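Local coordinates for methylenetetrahydrofolate--tRNA-(uracil-5-)-methyltransferase TrmFO (Thermus thermophilus, PDB 3G5S), which probably catalyses the folate- and FAD-dependent methylation of uridine 54 in transfer RNAs to 5-methyluridine, at residues 135-140 and 335-340; 272-277 and 291-296. All coordinates share one frame; numbering follows the deposited sequence.

Contact 1: 135-140 and 335-340. With FAD (flavin-adenine dinucleotide), chain B.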
loop_
_atom_site.group_PDB
_atom_site.type_symbol
_atom_site.label_atom_id
_atom_site.label_comp_id
_atom_site.label_asym_id
_atom_site.label_seq_id
_atom_site.Cartn_x
_atom_site.Cartn_y
_atom_site.Cartn_z
ATOM N N PRO A 135 -2.873 2.431 10.643
ATOM C CA PRO A 135 -1.594 3.126 10.816
ATOM C C PRO A 135 -1.342 3.551 12.258
ATOM O O PRO A 135 -0.190 3.734 12.633
ATOM C CB PRO A 135 -1.747 4.362 9.929
ATOM C CG PRO A 135 -3.205 4.561 9.779
ATOM C CD PRO A 135 -3.826 3.202 9.822
ATOM N N LEU A 136 -2.404 3.700 13.043
ATOM C CA LEU A 136 -2.286 4.122 14.432
ATOM C C LEU A 136 -2.745 2.993 15.364
ATOM O O LEU A 136 -3.382 3.214 16.392
ATOM C CB LEU A 136 -3.063 5.421 14.658
ATOM C CG LEU A 136 -2.583 6.571 13.761
ATOM C CD1 LEU A 136 -3.507 7.780 13.836
ATOM C CD2 LEU A 136 -1.148 6.961 14.097
ATOM N N THR A 137 -2.405 1.771 14.967
ATOM C CA THR A 137 -2.540 0.589 15.807
ATOM C C THR A 137 -2.101 0.921 17.234
ATOM O O THR A 137 -1.053 1.534 17.438
ATOM C CB THR A 137 -1.667 -0.558 15.254
ATOM O OG1 THR A 137 -2.236 -1.075 14.043
ATOM C CG2 THR A 137 -1.562 -1.688 16.248
ATOM N N SER A 138 -2.893 0.524 18.226
ATOM C CA SER A 138 -2.561 0.876 19.602
ATOM C C SER A 138 -1.210 0.296 20.003
ATOM O O SER A 138 -0.791 -0.762 19.522
ATOM C CB SER A 138 -3.645 0.423 20.578
ATOM O OG SER A 138 -3.499 -0.948 20.882
ATOM N N GLU A 139 -0.531 1.007 20.894
ATOM C CA GLU A 139 0.789 0.605 21.338
ATOM C C GLU A 139 0.800 -0.816 21.897
ATOM O O GLU A 139 1.701 -1.598 21.600
ATOM C CB GLU A 139 1.299 1.592 22.385
ATOM C CG GLU A 139 2.643 1.235 22.986
ATOM C CD GLU A 139 3.105 2.266 23.997
ATOM O OE1 GLU A 139 2.944 3.475 23.723
ATOM O OE2 GLU A 139 3.621 1.871 25.062
ATOM N N ALA A 140 -0.204 -1.156 22.703
ATOM C CA ALA A 140 -0.247 -2.475 23.327
ATOM C C ALA A 140 -0.304 -3.584 22.279
ATOM O O ALA A 140 0.398 -4.591 22.392
ATOM C CB ALA A 140 -1.425 -2.585 24.296
ATOM N N GLY A 335 -5.563 -4.099 5.700
ATOM C CA GLY A 335 -5.403 -2.666 5.792
ATOM C C GLY A 335 -3.952 -2.268 5.933
ATOM O O GLY A 335 -3.038 -3.009 5.564
ATOM N N VAL A 336 -3.736 -1.065 6.451
ATOM C CA VAL A 336 -2.387 -0.548 6.606
ATOM C C VAL A 336 -1.508 -1.500 7.430
ATOM O O VAL A 336 -0.318 -1.649 7.150
ATOM C CB VAL A 336 -2.428 0.856 7.217
ATOM C CG1 VAL A 336 -1.056 1.276 7.744
ATOM C CG2 VAL A 336 -2.927 1.838 6.169
ATOM N N LEU A 337 -2.083 -2.149 8.438
ATOM C CA LEU A 337 -1.289 -3.081 9.228
ATOM C C LEU A 337 -0.621 -4.156 8.353
ATOM O O LEU A 337 0.489 -4.612 8.646
ATOM C CB LEU A 337 -2.155 -3.725 10.314
ATOM C CG LEU A 337 -1.411 -4.661 11.271
ATOM C CD1 LEU A 337 -0.427 -3.876 12.143
ATOM C CD2 LEU A 337 -2.402 -5.438 12.125
ATOM N N ALA A 338 -1.314 -4.577 7.292
ATOM C CA ALA A 338 -0.811 -5.604 6.377
ATOM C C ALA A 338 0.181 -5.080 5.345
ATOM O O ALA A 338 0.708 -5.865 4.554
ATOM C CB ALA A 338 -1.971 -6.289 5.664
ATOM N N GLY A 339 0.418 -3.771 5.315
ATOM C CA GLY A 339 1.395 -3.230 4.388
ATOM C C GLY A 339 0.841 -2.537 3.153
ATOM O O GLY A 339 1.602 -2.274 2.220
ATOM N N VAL A 340 -0.455 -2.228 3.137
ATOM C CA VAL A 340 -1.006 -1.417 2.061
ATOM C C VAL A 340 -1.198 0.019 2.520
ATOM O O VAL A 340 -1.023 0.349 3.700
ATOM C CB VAL A 340 -2.309 -1.994 1.454
ATOM C CG1 VAL A 340 -2.082 -3.401 0.947
ATOM C CG2 VAL A 340 -3.483 -1.911 2.423
HETATM P PA FAD B . -8.112 2.580 10.128
HETATM O O1A FAD B . -7.279 3.592 10.861
HETATM O O2A FAD B . -9.154 3.075 9.175
HETATM O O5B FAD B . -8.840 1.594 11.152
HETATM C C5B FAD B . -8.150 1.020 12.245
HETATM C C4B FAD B . -9.129 0.933 13.399
HETATM O O4B FAD B . -8.551 0.171 14.446
HETATM C C3B FAD B . -9.441 2.308 13.987
HETATM O O3B FAD B . -10.838 2.515 14.066
HETATM C C2B FAD B . -8.792 2.280 15.371
HETATM O O2B FAD B . -9.467 3.037 16.355
HETATM C C1B FAD B . -8.830 0.800 15.699
HETATM N N9A FAD B . -7.823 0.276 16.634
HETATM C C8A FAD B . -6.473 0.491 16.622
HETATM N N7A FAD B . -5.907 -0.261 17.588
HETATM C C5A FAD B . -6.894 -0.961 18.208
HETATM C C6A FAD B . -6.903 -1.875 19.252
HETATM N N6A FAD B . -5.777 -2.388 19.766
HETATM N N1A FAD B . -8.100 -2.416 19.637
HETATM C C2A FAD B . -9.280 -2.054 19.031
HETATM N N3A FAD B . -9.285 -1.151 17.993
HETATM C C4A FAD B . -8.101 -0.626 17.613
HETATM N N1 FAD B . -5.564 7.192 2.908
HETATM C C2 FAD B . -6.028 7.648 1.701
HETATM O O2 FAD B . -6.337 6.858 0.811
HETATM N N3 FAD B . -6.149 9.009 1.489
HETATM C C4 FAD B . -5.823 9.939 2.462
HETATM O O4 FAD B . -5.948 11.150 2.243
HETATM C C4X FAD B . -5.355 9.462 3.686
HETATM N N5 FAD B . -5.006 10.335 4.692
HETATM C C5X FAD B . -4.554 9.845 5.900
HETATM C C6 FAD B . -4.215 10.738 6.911
HETATM C C7 FAD B . -3.747 10.273 8.132
HETATM C C7M FAD B . -3.383 11.244 9.221
HETATM C C8 FAD B . -3.627 8.903 8.342
HETATM C C8M FAD B . -3.126 8.387 9.660
HETATM C C9 FAD B . -3.969 8.006 7.332
HETATM C C9A FAD B . -4.432 8.470 6.104
HETATM N N10 FAD B . -4.755 7.578 5.089
HETATM C C10 FAD B . -5.228 8.089 3.895
HETATM C "C1'" FAD B . -4.051 6.241 5.030
HETATM C "C2'" FAD B . -4.994 5.027 5.097
HETATM O "O2'" FAD B . -5.529 4.688 3.828
HETATM C "C3'" FAD B . -6.105 5.213 6.130
HETATM O "O3'" FAD B . -5.475 5.298 7.392
HETATM C "C4'" FAD B . -7.118 4.070 6.144
HETATM O "O4'" FAD B . -8.199 4.462 6.967
HETATM C "C5'" FAD B . -6.503 2.758 6.617
HETATM O "O5'" FAD B . -7.525 1.819 6.871
HETATM P P FAD B . -7.327 0.742 8.037
HETATM O O1P FAD B . -6.066 -0.036 7.832
HETATM O O2P FAD B . -8.604 -0.026 8.132
HETATM O O3P FAD B . -7.081 1.624 9.356
#
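Pro135 lies against Val336 where two loops converge beside the flavin-adenine dinucleotide, and the tight packing of the contact is concentrated in this pair. The valine's CG1, anti to its own amide nitrogen (chi1 165°), is thereby directed at the base of the proline ring and comes within 3.6 Å of Pro135 N, while Pro135 CD stands 3.8 Å from Val336 CB. The cofactor closes in on the same two side chains: Pro135 CG approaches FAD O3' at 3.4 Å, and the other branch, Val336 CG2, lies 3.7 Å from FAD C5'. An exchange of Pro135 for alanine removes CG and CD, and would probably leave a gap facing FAD O3' and Val336 CB, although CG1 of the valine would still have the backbone to rest on. The second meeting is slighter. Leu337 CD1 reaches Thr137 OG1 at 3.8 Å, the two side chains crossing at about a right angle, and the hydroxyl spends its hydrogen bonds on Thr133 and the carbonyl of Gly134. Beyond it the segments diverge, and on the solvent side Glu139 is exposed, in the first turn of helix 139-149, with Ser138 as N-cap. No hydrogen bond joins the two segments directly; each instead gives a backbone amide to the cofactor. Val336 N donates to FAD O1P at 2.9 Å (156°), just after Gly335, whose positive phi and closeness to that phosphate oxygen leave little room for a side chain. Ser138 N donates to adenine N7A at 3.2 Å. The loops follow strands 129-131 and 331-333, neighbours in the five-stranded parallel sheet, and such cofactor binding by the C-terminal ends of adjacent strands is characteristic of the Rossmann-type FAD domain.

Contact 2: 272-277 and 291-296. With GSH (glutathione), chain C.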
loop_
_atom_site.group_PDB
_atom_site.type_symbol
_atom_site.label_atom_id
_atom_site.label_comp_id
_atom_site.label_asym_id
_atom_site.label_seq_id
_atom_site.Cartn_x
_atom_site.Cartn_y
_atom_site.Cartn_z
ATOM N N TRP A 272 11.220 -0.665 -9.540
ATOM C CA TRP A 272 12.533 -0.373 -8.979
ATOM C C TRP A 272 12.492 0.915 -8.172
ATOM O O TRP A 272 12.026 1.951 -8.656
ATOM C CB TRP A 272 13.579 -0.274 -10.100
ATOM C CG TRP A 272 13.874 -1.611 -10.726
ATOM C CD1 TRP A 272 12.991 -2.426 -11.380
ATOM C CD2 TRP A 272 15.129 -2.302 -10.725
ATOM N NE1 TRP A 272 13.623 -3.578 -11.786
ATOM C CE2 TRP A 272 14.936 -3.524 -11.400
ATOM C CE3 TRP A 272 16.395 -2.003 -10.218
ATOM C CZ2 TRP A 272 15.964 -4.445 -11.581
ATOM C CZ3 TRP A 272 17.414 -2.914 -10.401
ATOM C CH2 TRP A 272 17.195 -4.120 -11.078
ATOM N N SER A 273 12.970 0.853 -6.933
ATOM C CA SER A 273 12.959 2.031 -6.073
ATOM C C SER A 273 14.286 2.769 -6.123
ATOM O O SER A 273 15.333 2.175 -6.365
ATOM C CB SER A 273 12.635 1.664 -4.624
ATOM O OG SER A 273 13.704 0.955 -4.033
ATOM N N LEU A 274 14.229 4.072 -5.876
ATOM C CA LEU A 274 15.430 4.876 -5.704
ATOM C C LEU A 274 15.969 4.686 -4.292
ATOM O O LEU A 274 15.311 5.047 -3.315
ATOM C CB LEU A 274 15.136 6.353 -5.943
ATOM C CG LEU A 274 15.050 6.817 -7.396
ATOM C CD1 LEU A 274 13.883 6.172 -8.129
ATOM C CD2 LEU A 274 14.944 8.328 -7.450
ATOM N N VAL A 275 17.165 4.127 -4.184
ATOM C CA VAL A 275 17.708 3.728 -2.892
ATOM C C VAL A 275 18.112 4.941 -2.065
ATOM O O VAL A 275 18.885 5.779 -2.517
ATOM C CB VAL A 275 18.918 2.787 -3.079
ATOM C CG1 VAL A 275 19.537 2.435 -1.732
ATOM C CG2 VAL A 275 18.496 1.528 -3.828
ATOM N N GLY A 276 17.579 5.041 -0.852
ATOM C CA GLY A 276 17.948 6.126 0.034
ATOM C C GLY A 276 17.270 7.447 -0.282
ATOM O O GLY A 276 17.723 8.497 0.174
ATOM N N PHE A 277 16.175 7.393 -1.043
ATOM C CA PHE A 277 15.448 8.598 -1.441
ATOM C C PHE A 277 14.115 8.773 -0.724
ATOM O O PHE A 277 13.152 9.284 -1.283
ATOM C CB PHE A 277 15.320 8.686 -2.967
ATOM C CG PHE A 277 16.494 9.366 -3.604
ATOM C CD1 PHE A 277 17.708 8.711 -3.744
ATOM C CD2 PHE A 277 16.413 10.692 -3.992
ATOM C CE1 PHE A 277 18.807 9.365 -4.291
ATOM C CE2 PHE A 277 17.504 11.342 -4.535
ATOM C CZ PHE A 277 18.700 10.682 -4.689
ATOM N N GLN A 291 12.989 13.205 -12.843
ATOM C CA GLN A 291 13.273 13.230 -14.266
ATOM C C GLN A 291 14.519 14.053 -14.620
ATOM O O GLN A 291 14.898 14.137 -15.783
ATOM C CB GLN A 291 12.020 13.616 -15.058
ATOM C CG GLN A 291 10.919 12.546 -14.916
ATOM C CD GLN A 291 9.736 12.760 -15.839
ATOM O OE1 GLN A 291 9.462 13.884 -16.262
ATOM N NE2 GLN A 291 9.022 11.680 -16.150
HETATM N N MSE A 292 15.168 14.622 -13.602
HETATM C CA MSE A 292 16.479 15.249 -13.759
HETATM C C MSE A 292 17.625 14.247 -13.633
HETATM O O MSE A 292 18.773 14.586 -13.889
HETATM C CB MSE A 292 16.681 16.349 -12.718
HETATM C CG MSE A 292 15.709 17.498 -12.829
HETATM SE SE MSE A 292 16.077 18.851 -11.495
HETATM C CE MSE A 292 14.648 20.087 -11.965
ATOM N N ILE A 293 17.321 13.023 -13.214
ATOM C CA ILE A 293 18.351 12.010 -13.007
ATOM C C ILE A 293 18.621 11.296 -14.324
ATOM O O ILE A 293 17.689 10.821 -14.961
ATOM C CB ILE A 293 17.899 10.987 -11.948
ATOM C CG1 ILE A 293 17.661 11.689 -10.606
ATOM C CG2 ILE A 293 18.913 9.854 -11.824
ATOM C CD1 ILE A 293 16.894 10.842 -9.599
ATOM N N PRO A 294 19.895 11.228 -14.747
ATOM C CA PRO A 294 20.200 10.529 -16.000
ATOM C C PRO A 294 19.643 9.111 -16.003
ATOM O O PRO A 294 19.835 8.363 -15.041
ATOM C CB PRO A 294 21.730 10.505 -16.025
ATOM C CG PRO A 294 22.135 11.690 -15.214
ATOM C CD PRO A 294 21.103 11.798 -14.123
ATOM N N GLY A 295 18.948 8.757 -17.081
ATOM C CA GLY A 295 18.280 7.475 -17.184
ATOM C C GLY A 295 16.801 7.545 -16.843
ATOM O O GLY A 295 16.013 6.722 -17.310
ATOM N N LEU A 296 16.421 8.537 -16.045
ATOM C CA LEU A 296 15.054 8.638 -15.550
ATOM C C LEU A 296 14.277 9.802 -16.169
ATOM O O LEU A 296 13.210 10.171 -15.674
ATOM C CB LEU A 296 15.053 8.739 -14.017
ATOM C CG LEU A 296 15.779 7.603 -13.290
ATOM C CD1 LEU A 296 15.638 7.758 -11.783
ATOM C CD2 LEU A 296 15.269 6.233 -13.725
HETATM N N1 GSH C . 10.029 1.770 7.370
HETATM C CA1 GSH C . 10.774 0.557 7.653
HETATM C C1 GSH C . 11.440 0.575 9.020
HETATM O O11 GSH C . 11.168 1.637 9.882
HETATM O O12 GSH C . 11.931 -0.420 9.441
HETATM C CB1 GSH C . 11.733 0.146 6.538
HETATM C CG1 GSH C . 13.107 0.804 6.509
HETATM C CD1 GSH C . 13.196 2.283 6.141
HETATM O OE1 GSH C . 12.240 2.987 6.082
HETATM N N2 GSH C . 14.502 2.799 5.841
HETATM C CA2 GSH C . 14.666 4.143 5.383
HETATM C C2 GSH C . 14.986 4.212 3.893
HETATM O O2 GSH C . 16.103 4.083 3.516
HETATM C CB2 GSH C . 15.743 4.782 6.244
HETATM S SG2 GSH C . 15.995 6.558 6.041
HETATM N N3 GSH C . 14.018 4.883 3.047
HETATM C CA3 GSH C . 14.344 5.138 1.661
HETATM C C3 GSH C . 14.283 3.908 0.767
HETATM O O31 GSH C . 15.021 3.754 -0.156
HETATM O O32 GSH C . 13.523 2.859 1.244
#
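Leu274 and Ile293 meet tip to tip, CD2 of the leucine 3.8 Å from CD1 of the isoleucine, in a contact that is wholly apolar across the two segments. With CG1 anti to the carbonyl carbon (chi1 -61°) and the chain extended beyond it, Ile293 brings CD1 out to the leucine. The other methyl of Leu274, CD1, is more loosely met by Leu296 CD1 at 4.4 Å, and the fork of the leucine is thus shared between two side chains of 291-296. Leu274 CD2 also lies over one face of the Phe277 ring, toward its rim. All four residues are buried. The leucine ends strand 271-274 of the antiparallel sheet, and Ile293 goes on to touch Cys189 and Met191 of strand 187-191, so the loop after helix 283-290 packs on a side of that sheet. No hydrogen bond crosses between the segments; the backbone bonds inside each one close a type II turn, weakly from Leu274 to Phe277 and by Leu296 N to Ile293 O at 2.8 Å in the other. Gly276 and Gly295 take the positive-phi positions. To the ligand, Gly276 N donates to carboxylate oxygen O31 of glutathione at 2.9 Å (152°).

How the contacts relate
Contacts 1 and 2 illustrate how one chain can pair buried side-chain packing with backbone amides presented to a ligand. Along the sequence, contact 2 is nested in the loop that contact 1 closes, yet in space they lie on opposite sides of the chain's centre, with their own centres 29 Å apart and their nearest atoms about 14 Å apart. Contact 1 belongs to the parallel sheet and the FAD pocket, contact 2 to the antiparallel sheet and the glutathione pocket. The Val336 side chain of contact 1 is about 11 Å from the glutathione, to which 272-277 gives one backbone amide.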